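Local coordinates for protein lipase (Penicillium expansum, PDB 3G7N) that hydrolyses triacylglycerols and related acylglycerol lipids such as tributyrin, releasing free fatty acids, as a secreted alkaline lipase with an alpha/beta-hydrolase fold, at residues A[35-40]-A[46-51]; A[101-106]-A[139-144]; A[11-16]-A[29-34]; A[56-61]-A[115-120]. One frame throughout, in Å; residues are numbered along the deposited sequence.

Interaction 1 of 4, residues A[35-40]-A[46-51]. Unlike the reference sequence in segment 35-40: Val35 (reference Ala).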
# COMPACT_ATOMS: atom_id res chain seq x y z
N VAL A 35 2.42 -0.81 18.16
CA VAL A 35 1.55 -1.01 19.32
C VAL A 35 0.67 -2.24 19.18
O VAL A 35 0.20 -2.79 20.18
CB VAL A 35 0.68 0.20 19.56
CG1 VAL A 35 1.51 1.42 19.84
CG2 VAL A 35 -0.14 0.45 18.39
N LYS A 36 0.45 -2.70 17.96
CA LYS A 36 -0.45 -3.84 17.74
C LYS A 36 0.03 -4.63 16.54
O LYS A 36 0.34 -4.06 15.49
CB LYS A 36 -1.87 -3.32 17.49
CG LYS A 36 -2.93 -4.36 17.22
CD LYS A 36 -3.34 -5.01 18.50
CE LYS A 36 -4.73 -5.63 18.41
NZ LYS A 36 -5.02 -6.25 19.73
N ARG A 37 0.15 -5.95 16.70
CA ARG A 37 0.58 -6.80 15.60
C ARG A 37 -0.61 -7.56 15.04
O ARG A 37 -1.32 -8.23 15.79
CB ARG A 37 1.70 -7.73 16.07
CG ARG A 37 2.89 -6.90 16.64
CD ARG A 37 3.98 -7.74 17.27
NE ARG A 37 4.90 -8.28 16.27
CZ ARG A 37 5.94 -7.61 15.78
NH1 ARG A 37 6.25 -6.42 16.27
NH2 ARG A 37 6.75 -8.20 14.92
N ILE A 38 -0.89 -7.29 13.77
CA ILE A 38 -2.05 -7.78 13.03
C ILE A 38 -1.73 -9.13 12.37
O ILE A 38 -0.69 -9.29 11.74
CB ILE A 38 -2.41 -6.78 11.89
CG1 ILE A 38 -2.64 -5.37 12.45
CG2 ILE A 38 -3.61 -7.28 11.10
CD1 ILE A 38 -3.81 -5.25 13.43
N TYR A 39 -2.56 -10.14 12.63
CA TYR A 39 -2.29 -11.47 12.08
C TYR A 39 -3.59 -12.20 11.75
O TYR A 39 -4.57 -12.08 12.49
CB TYR A 39 -1.45 -12.27 13.09
CG TYR A 39 -0.99 -13.62 12.62
CD1 TYR A 39 -0.43 -13.80 11.36
CD2 TYR A 39 -1.01 -14.72 13.48
CE1 TYR A 39 -0.05 -15.05 10.91
CE2 TYR A 39 -0.61 -15.97 13.05
CZ TYR A 39 -0.12 -16.13 11.77
OH TYR A 39 0.33 -17.37 11.37
N ASP A 40 -3.70 -12.65 10.50
CA ASP A 40 -4.71 -13.65 10.10
C ASP A 40 -4.09 -14.87 9.41
O ASP A 40 -3.53 -14.77 8.32
CB ASP A 40 -5.78 -13.01 9.19
CG ASP A 40 -6.96 -13.94 8.94
OD1 ASP A 40 -7.62 -14.34 9.93
OD2 ASP A 40 -7.12 -14.40 7.79
N ASN A 46 -0.61 -10.25 7.53
CA ASN A 46 0.21 -9.81 8.63
C ASN A 46 0.44 -8.33 8.47
O ASN A 46 0.54 -7.82 7.36
CB ASN A 46 1.56 -10.54 8.60
CG ASN A 46 1.46 -11.97 9.07
OD1 ASN A 46 1.72 -12.26 10.25
ND2 ASN A 46 1.14 -12.88 8.16
N GLY A 47 0.59 -7.64 9.59
CA GLY A 47 1.02 -6.25 9.52
C GLY A 47 1.17 -5.69 10.90
O GLY A 47 1.17 -6.44 11.88
N PHE A 48 1.26 -4.36 10.97
CA PHE A 48 1.57 -3.66 12.21
C PHE A 48 0.68 -2.44 12.23
O PHE A 48 0.53 -1.77 11.21
CB PHE A 48 3.00 -3.06 12.16
CG PHE A 48 4.10 -4.03 11.91
CD1 PHE A 48 4.15 -5.24 12.58
CD2 PHE A 48 5.25 -3.60 11.23
CE1 PHE A 48 5.26 -6.06 12.49
CE2 PHE A 48 6.38 -4.40 11.15
CZ PHE A 48 6.37 -5.64 11.77
N VAL A 49 0.31 -2.02 13.43
CA VAL A 49 -0.23 -0.67 13.65
C VAL A 49 0.59 -0.01 14.73
O VAL A 49 1.09 -0.68 15.64
CB VAL A 49 -1.71 -0.71 14.08
CG1 VAL A 49 -2.26 0.72 14.20
CG2 VAL A 49 -2.53 -1.49 13.05
N GLY A 50 0.88 1.27 14.55
CA GLY A 50 1.59 1.99 15.61
C GLY A 50 1.66 3.47 15.30
O GLY A 50 0.80 3.98 14.60
N TYR A 51 2.60 4.15 15.93
CA TYR A 51 2.69 5.60 15.82
C TYR A 51 4.15 6.02 15.69
O TYR A 51 5.05 5.36 16.20
CB TYR A 51 2.05 6.29 17.04
CG TYR A 51 2.73 6.03 18.34
CD1 TYR A 51 3.73 6.87 18.79
CD2 TYR A 51 2.43 4.90 19.09
CE1 TYR A 51 4.40 6.61 19.98
CE2 TYR A 51 3.12 4.61 20.26
CZ TYR A 51 4.10 5.47 20.70
OH TYR A 51 4.80 5.18 21.87

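Interaction 2 of 4, residues A[101-106]-A[139-144]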
# COMPACT_ATOMS: atom_id res chain seq x y z
N ARG A 101 -10.91 -10.29 0.80
CA ARG A 101 -10.98 -11.28 1.86
C ARG A 101 -9.94 -11.07 2.97
O ARG A 101 -10.30 -10.98 4.15
CB ARG A 101 -10.94 -12.71 1.30
CG ARG A 101 -11.13 -13.78 2.35
CD ARG A 101 -11.65 -15.07 1.71
NE ARG A 101 -11.58 -16.20 2.64
CZ ARG A 101 -10.51 -16.96 2.82
NH1 ARG A 101 -9.44 -16.78 2.05
NH2 ARG A 101 -10.53 -17.95 3.70
N PRO A 102 -8.65 -11.00 2.61
CA PRO A 102 -7.66 -10.74 3.68
C PRO A 102 -7.87 -9.40 4.37
O PRO A 102 -7.75 -9.32 5.58
CB PRO A 102 -6.31 -10.81 2.95
CG PRO A 102 -6.64 -10.68 1.47
CD PRO A 102 -8.00 -11.34 1.34
N TRP A 103 -8.17 -8.34 3.62
CA TRP A 103 -8.40 -7.05 4.31
C TRP A 103 -9.57 -7.15 5.29
O TRP A 103 -9.48 -6.69 6.43
CB TRP A 103 -8.63 -5.91 3.33
CG TRP A 103 -8.83 -4.62 4.04
CD1 TRP A 103 -10.05 -4.04 4.35
CD2 TRP A 103 -7.85 -3.93 4.83
NE1 TRP A 103 -9.86 -3.01 5.25
CE2 TRP A 103 -8.51 -2.89 5.51
CE3 TRP A 103 -6.45 -4.05 4.96
CZ2 TRP A 103 -7.85 -2.04 6.39
CZ3 TRP A 103 -5.79 -3.16 5.79
CH2 TRP A 103 -6.49 -2.15 6.48
N SER A 104 -10.68 -7.74 4.85
CA SER A 104 -11.87 -7.79 5.69
C SER A 104 -11.63 -8.60 6.96
O SER A 104 -12.21 -8.30 8.00
CB SER A 104 -13.05 -8.37 4.90
OG SER A 104 -12.86 -9.75 4.65
N ALA A 105 -10.69 -9.53 6.90
CA ALA A 105 -10.32 -10.32 8.08
C ALA A 105 -9.70 -9.46 9.18
O ALA A 105 -9.85 -9.78 10.36
CB ALA A 105 -9.39 -11.47 7.70
N VAL A 106 -8.95 -8.42 8.79
CA VAL A 106 -8.19 -7.61 9.74
C VAL A 106 -8.75 -6.22 9.92
O VAL A 106 -8.31 -5.49 10.82
CB VAL A 106 -6.69 -7.53 9.36
CG1 VAL A 106 -6.03 -8.91 9.41
CG2 VAL A 106 -6.50 -6.88 7.98
N SER A 139 -4.04 -0.31 -0.76
CA SER A 139 -4.99 0.39 -1.63
C SER A 139 -6.42 0.29 -1.13
O SER A 139 -7.22 1.21 -1.39
CB SER A 139 -4.84 -0.06 -3.09
OG SER A 139 -5.44 -1.31 -3.34
N ILE A 140 -6.75 -0.75 -0.38
CA ILE A 140 -8.03 -0.79 0.31
C ILE A 140 -7.96 -0.12 1.67
O ILE A 140 -8.90 0.59 2.05
CB ILE A 140 -8.63 -2.23 0.36
CG1 ILE A 140 -10.00 -2.21 1.06
CG2 ILE A 140 -7.67 -3.24 0.95
CD1 ILE A 140 -11.06 -1.38 0.33
N ALA A 141 -6.84 -0.28 2.39
CA ALA A 141 -6.65 0.45 3.65
C ALA A 141 -6.86 1.95 3.52
O ALA A 141 -7.46 2.59 4.39
CB ALA A 141 -5.27 0.17 4.25
N HIS A 142 -6.40 2.51 2.42
CA HIS A 142 -6.55 3.94 2.16
C HIS A 142 -8.03 4.35 2.24
O HIS A 142 -8.40 5.32 2.91
CB HIS A 142 -5.98 4.29 0.79
CG HIS A 142 -6.08 5.74 0.45
ND1 HIS A 142 -5.25 6.68 1.02
CD2 HIS A 142 -6.93 6.41 -0.37
CE1 HIS A 142 -5.60 7.88 0.58
NE2 HIS A 142 -6.58 7.74 -0.30
N VAL A 143 -8.88 3.59 1.56
CA VAL A 143 -10.32 3.87 1.55
C VAL A 143 -10.97 3.55 2.90
O VAL A 143 -11.77 4.34 3.41
CB VAL A 143 -11.01 3.06 0.42
CG1 VAL A 143 -12.52 3.14 0.52
CG2 VAL A 143 -10.55 3.55 -0.94
N ALA A 144 -10.54 2.49 3.56
CA ALA A 144 -11.05 2.15 4.88
C ALA A 144 -10.77 3.28 5.86
O ALA A 144 -11.61 3.62 6.70
CB ALA A 144 -10.40 0.85 5.39

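Interaction 3 of 4, residues A[11-16]-A[29-34]. With SO4 (sulfate ion), chain E.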
# COMPACT_ATOMS: atom_id res chain seq x y z
N LEU A 11 9.23 7.91 -0.16
CA LEU A 11 8.97 6.59 -0.74
C LEU A 11 10.04 5.60 -0.29
O LEU A 11 9.75 4.41 -0.08
CB LEU A 11 8.89 6.69 -2.26
CG LEU A 11 7.64 7.40 -2.77
CD1 LEU A 11 7.82 7.86 -4.21
CD2 LEU A 11 6.40 6.53 -2.60
N HIS A 12 11.27 6.08 -0.12
CA HIS A 12 12.34 5.28 0.44
C HIS A 12 12.01 4.84 1.88
O HIS A 12 12.17 3.68 2.23
CB HIS A 12 13.67 6.08 0.39
CG HIS A 12 14.85 5.34 0.93
ND1 HIS A 12 15.44 4.29 0.25
CD2 HIS A 12 15.62 5.57 2.01
CE1 HIS A 12 16.51 3.89 0.91
NE2 HIS A 12 16.61 4.61 2.02
N ARG A 13 11.48 5.77 2.68
CA ARG A 13 10.99 5.42 4.01
C ARG A 13 9.87 4.38 3.94
O ARG A 13 9.87 3.43 4.70
CB ARG A 13 10.53 6.66 4.79
CG ARG A 13 9.86 6.32 6.11
CD ARG A 13 9.50 7.58 6.91
NE ARG A 13 8.69 7.28 8.09
CZ ARG A 13 7.37 7.20 8.10
NH1 ARG A 13 6.67 7.36 6.99
NH2 ARG A 13 6.74 6.94 9.24
N ALA A 14 8.93 4.58 3.03
CA ALA A 14 7.84 3.64 2.87
C ALA A 14 8.38 2.24 2.56
O ALA A 14 7.85 1.24 3.05
CB ALA A 14 6.90 4.10 1.78
N ALA A 15 9.41 2.17 1.73
CA ALA A 15 10.01 0.88 1.38
C ALA A 15 10.72 0.24 2.55
O ALA A 15 10.64 -0.97 2.73
CB ALA A 15 10.94 1.05 0.19
N LYS A 16 11.38 1.06 3.38
CA LYS A 16 11.97 0.54 4.61
C LYS A 16 10.93 -0.04 5.58
O LYS A 16 11.12 -1.11 6.13
CB LYS A 16 12.84 1.58 5.32
CG LYS A 16 14.11 1.92 4.52
CD LYS A 16 14.73 3.27 4.97
CE LYS A 16 15.30 3.21 6.35
NZ LYS A 16 15.99 4.51 6.65
N ALA A 29 9.57 -0.29 13.97
CA ALA A 29 10.05 -0.38 12.61
C ALA A 29 10.50 1.02 12.27
O ALA A 29 9.67 1.91 12.08
CB ALA A 29 8.94 -0.83 11.68
N PHE A 30 11.81 1.23 12.28
CA PHE A 30 12.34 2.55 12.08
C PHE A 30 11.70 3.56 13.03
O PHE A 30 11.70 3.30 14.24
CB PHE A 30 12.29 2.93 10.60
CG PHE A 30 13.10 1.99 9.73
CD1 PHE A 30 14.48 2.15 9.66
CD2 PHE A 30 12.54 0.82 9.24
CE1 PHE A 30 15.27 1.17 9.06
CE2 PHE A 30 13.33 -0.11 8.56
CZ PHE A 30 14.70 0.06 8.51
N ASP A 31 11.09 4.63 12.53
CA ASP A 31 10.53 5.65 13.43
C ASP A 31 9.15 5.26 14.01
O ASP A 31 8.59 6.00 14.83
CB ASP A 31 10.45 6.98 12.71
CG ASP A 31 9.61 6.90 11.45
OD1 ASP A 31 10.12 6.35 10.44
OD2 ASP A 31 8.44 7.35 11.45
N VAL A 32 8.59 4.15 13.55
CA VAL A 32 7.25 3.73 14.00
C VAL A 32 7.35 2.78 15.20
O VAL A 32 7.94 1.69 15.13
CB VAL A 32 6.46 3.06 12.85
CG1 VAL A 32 5.14 2.47 13.38
CG2 VAL A 32 6.22 4.06 11.73
N THR A 33 6.77 3.20 16.32
CA THR A 33 6.61 2.33 17.48
C THR A 33 5.39 1.43 17.27
O THR A 33 4.29 1.92 17.02
CB THR A 33 6.41 3.14 18.75
OG1 THR A 33 7.54 4.00 18.96
CG2 THR A 33 6.24 2.23 19.96
N ILE A 34 5.59 0.12 17.30
CA ILE A 34 4.52 -0.80 16.94
C ILE A 34 3.70 -1.14 18.17
O ILE A 34 4.25 -1.72 19.12
CB ILE A 34 5.07 -2.10 16.27
CG1 ILE A 34 5.84 -1.77 14.98
CG2 ILE A 34 3.92 -3.08 15.97
CD1 ILE A 34 6.86 -2.85 14.54
S SO4 E . 18.72 3.46 8.47
O1 SO4 E . 18.77 2.01 8.29
O2 SO4 E . 17.38 3.96 8.80
O3 SO4 E . 19.67 3.88 9.50
O4 SO4 E . 19.17 4.08 7.22

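Interaction 4 of 4, residues A[56-61]-A[115-120]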
# COMPACT_ATOMS: atom_id res chain seq x y z
N LYS A 56 4.71 12.40 13.58
CA LYS A 56 3.37 12.66 14.09
C LYS A 56 2.32 11.96 13.25
O LYS A 56 1.34 12.54 12.78
CB LYS A 56 3.09 14.17 14.20
CG LYS A 56 4.00 14.88 15.20
CD LYS A 56 3.60 16.35 15.37
CE LYS A 56 4.25 16.98 16.60
NZ LYS A 56 5.73 16.88 16.56
N THR A 57 2.55 10.66 13.08
CA THR A 57 1.61 9.82 12.34
C THR A 57 1.20 8.60 13.12
O THR A 57 1.92 8.13 14.02
CB THR A 57 2.16 9.33 11.00
OG1 THR A 57 3.34 8.56 11.24
CG2 THR A 57 2.42 10.49 10.04
N ILE A 58 0.03 8.10 12.77
CA ILE A 58 -0.44 6.78 13.15
C ILE A 58 -0.44 5.94 11.88
O ILE A 58 -0.98 6.37 10.86
CB ILE A 58 -1.86 6.88 13.73
CG1 ILE A 58 -1.80 7.65 15.06
CG2 ILE A 58 -2.52 5.50 13.90
CD1 ILE A 58 -3.12 8.25 15.49
N ALA A 59 0.28 4.81 11.94
CA ALA A 59 0.67 4.06 10.73
C ALA A 59 0.07 2.66 10.76
O ALA A 59 0.07 1.98 11.78
CB ALA A 59 2.18 3.95 10.67
N VAL A 60 -0.39 2.25 9.58
CA VAL A 60 -0.81 0.87 9.30
C VAL A 60 0.12 0.29 8.23
O VAL A 60 0.15 0.79 7.10
CB VAL A 60 -2.26 0.84 8.78
CG1 VAL A 60 -2.67 -0.59 8.46
CG2 VAL A 60 -3.23 1.48 9.80
N ILE A 61 0.90 -0.72 8.61
CA ILE A 61 1.94 -1.25 7.72
C ILE A 61 1.60 -2.70 7.43
O ILE A 61 1.52 -3.52 8.35
CB ILE A 61 3.32 -1.19 8.39
CG1 ILE A 61 3.65 0.22 8.89
CG2 ILE A 61 4.40 -1.65 7.40
CD1 ILE A 61 4.89 0.28 9.79
N LYS A 115 -8.35 3.93 16.10
CA LYS A 115 -9.21 4.80 16.89
C LYS A 115 -8.67 5.00 18.30
O LYS A 115 -8.63 6.12 18.80
CB LYS A 115 -10.63 4.24 16.95
CG LYS A 115 -11.65 5.20 17.53
CD LYS A 115 -13.01 4.53 17.66
CE LYS A 115 -14.08 5.53 18.08
NZ LYS A 115 -15.46 5.00 17.90
N ALA A 116 -8.10 3.95 18.88
CA ALA A 116 -7.47 4.07 20.17
C ALA A 116 -6.24 4.99 20.11
O ALA A 116 -6.01 5.80 21.02
CB ALA A 116 -7.08 2.70 20.70
N LEU A 117 -5.45 4.89 19.05
CA LEU A 117 -4.27 5.72 18.93
C LEU A 117 -4.64 7.18 18.67
O LEU A 117 -3.96 8.09 19.16
CB LEU A 117 -3.33 5.18 17.85
CG LEU A 117 -2.60 3.90 18.24
CD1 LEU A 117 -1.94 3.27 17.02
CD2 LEU A 117 -1.56 4.19 19.31
N ILE A 118 -5.70 7.41 17.91
CA ILE A 118 -6.20 8.78 17.69
C ILE A 118 -6.59 9.45 19.01
O ILE A 118 -6.27 10.62 19.24
CB ILE A 118 -7.37 8.80 16.70
CG1 ILE A 118 -6.89 8.54 15.27
CG2 ILE A 118 -8.13 10.15 16.79
CD1 ILE A 118 -8.01 8.25 14.29
N ALA A 119 -7.18 8.69 19.92
CA ALA A 119 -7.54 9.24 21.24
C ALA A 119 -6.31 9.66 22.04
O ALA A 119 -6.34 10.67 22.76
CB ALA A 119 -8.36 8.24 22.01
N LYS A 120 -5.22 8.92 21.91
CA LYS A 120 -3.99 9.21 22.63
C LYS A 120 -3.15 10.27 21.94
O LYS A 120 -2.45 11.05 22.61
CB LYS A 120 -3.18 7.92 22.82
CG LYS A 120 -2.00 8.05 23.75
CD LYS A 120 -1.63 6.69 24.36
CE LYS A 120 -0.33 6.75 25.18
NZ LYS A 120 -0.30 7.89 26.14

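Interaction 1 of 4, residues A[35-40]-A[46-51]
A beta hairpin of strands 32-40 and 45-52 is distorted by a classic beta bulge where Val35 and Lys36 both face Val49. Val49 O takes two donors there, Val35 N at 2.9 Å and Lys36 N at 3.1 Å. Past the bulge the antiparallel pairing is regular: Val49 N returns a nearly straight bond to Lys36 O, and Ile38 and Gly47 bond to each other through both backbone N and O. One face carries Ile38, whose CG1 packs 3.9 Å from Val49 CG2; Ile38 also rests on Val106 and Ile110 of helix 97-120, which lines this side of the central sheet of the hydrolase fold. The other face carries Arg37 and Phe48, running side by side. A bend in the arginine (chi3 82°) brings one guanidinium face over Phe48 CE1, 3.6 Å from Arg37 NH2, with the two planes 51° apart. Arg37 NH1 is hydrogen-bonded to Cys25 O. Farther along, the Asn46 amide lies beside the Tyr39 ring, though the close fit of its OD1 to that ring is doubtful, while Asn46 CA makes a CH···O contact of 3.3 Å with Ile38 O. An alanine in place of Asn46 would probably leave Asp44 O without the weak bond from ND2. Next to the bulge, Val35 CG1 meets the edge of the Tyr51 ring, 3.6 Å from CE2.

Interaction 2 of 4, residues A[101-106]-A[139-144]
Trp103 is the residue of 101-106 that reaches helix 139-144, and it meets Ile140, Ala141 and Ala144. Before it in the chain, Pro102, lacking an N-H, marks a kink in helix 97-120. Trp103 then sends its indole across the gap, CG lying opposite the backbone N (chi1 -179°), to bridge the 10.7 Å between the axes of the two segments. The near end of the ring system takes Ile140: its CG2 is 3.6 Å from Trp103 CG, and its CG1 stands over the five-membered ring, 4.1 Å from the centroid, in a CH-pi contact. At the far end Trp103 CH2 is 3.4 Å from Ala141 CB. Ala144 CB approaches obliquely, 3.9 Å from Trp103 NE1. The two alanines let the wide ring come close to the backbone of helix 133-148, the helix that follows the nucleophile Ser132 in this alpha/beta-hydrolase fold. The segments cross at -43°. One turn on from the tryptophan, Val106 CG2 sits 4.1 Å above the opposite face of the indole, toward its rim, and Ile110 and Leu84 also touch Trp103. Ile140 also packs on Trp169 of helix 167-175.

Interaction 3 of 4, residues A[11-16]-A[29-34]
Lys16 climbs over one face of the Phe30 ring. Its CB lies above the rim of that ring, 3.7 Å from Phe30 CE2. The chain then bends at chi3 (68°), which carries CE back over the ring, 3.8 Å from the centroid of Phe30 in a CH-pi contact, and lifts NZ beyond it. Lys16 NZ gives a hydrogen bond of 2.6 Å to O2 of a sulfate, probably from the crystallisation liquor, which lies near the ring edge and is also held by Ser258 OG. Phe30 and Asp31 are the central residues of a type II' beta turn from Ala29 to Val32, the tight reversal between strands 28-29 and 32-40. Phe30 fills the turn's second position with a positive phi of 52°. One residue on, Asp31 receives Arg13, whose extended chain presents its guanidinium side-on: Arg13 NE bonds Asp31 OD1 at 2.9 Å and Arg13 NH2 bonds OD2 at 2.8 Å. OD2 is met at its syn lone pair, and the carboxylate is turned 37° from the guanidinium plane. Ser52 OG also holds Asp31 OD2, and Arg13 NH2 has a second salt bridge, to Glu127. A leucine in place of Arg13 would probably leave the acids Asp31 and Glu127 without the positive charge between them and the turn without its ionic tie to helix 8-23. Val32 CG2 lies 3.8 Å from Arg13 NH2.

Interaction 4 of 4, residues A[56-61]-A[115-120]
Ile58 CD1 presses against the backbone of the helix between Leu117 and Ile118, 3.6 Å from Ile118 N and 3.7 Å from Leu117 C. Side-chain carbons flank this methyl: Leu117 CB at 3.9 Å from Ile58 CD1 and Ile118 CG1 at 3.8 Å from it. The other branch of the isoleucine, CG2, meets Leu117 CD1 at 3.9 Å and also Leu117 CB, so both branches of Ile58 share that CB. An outstretched chi2 of 160° lets CD1 reach the helix, whereas the neighbouring Ala59 points its CB the other way. The side-chain packing is apolar, and no hydrogen bond joins the two segments. In the next shell, Val114, one turn earlier in the helix, also touches Ile58, as do Leu126 and Tyr124. Leu117 leans on Val49 and Tyr51 of the adjoining strand and lies about 4 Å, nearest atoms, from a bound PEG; Ile118 is backed by Phe149 and Lys152. The strand is held by backbone bonds from Ile58 to Thr125 and Glu127 and from Ala59 to Gly50, and it starts at a G1 beta bulge where Lys56 and Thr57 both face Ser52. Strand 57-62 and the parallel, adjacent strand 125-131 are linked through helix 97-120 in a beta-alpha-beta crossover, and the contact seats the C-terminal end of that helix on the first of these strands, beside strand 45-52.

Overall arrangement
From the N terminus, interaction 3 closes first, joining helix 8-23 to the turn that leads into strand 32-40. Interaction 1 follows in series, pairing that strand with 45-52; the two meet through the Tyr51 to Thr33 backbone. Strand 57-62 comes next in the sheet and opens interaction 4, whose partner is the far end of helix 97-120. Interaction 2 begins earlier on that same helix and ends on helix 133-148, so interactions 2 and 4 cross along the chain without touching. Ile38 on Val106 links interactions 1 and 2. Val32 on Ala59 and Ile61 links 3 and 4. Together they tie strands 32-40, 45-52 and 57-62 to helices 8-23 and 97-120, and helix 97-120 to helix 133-148.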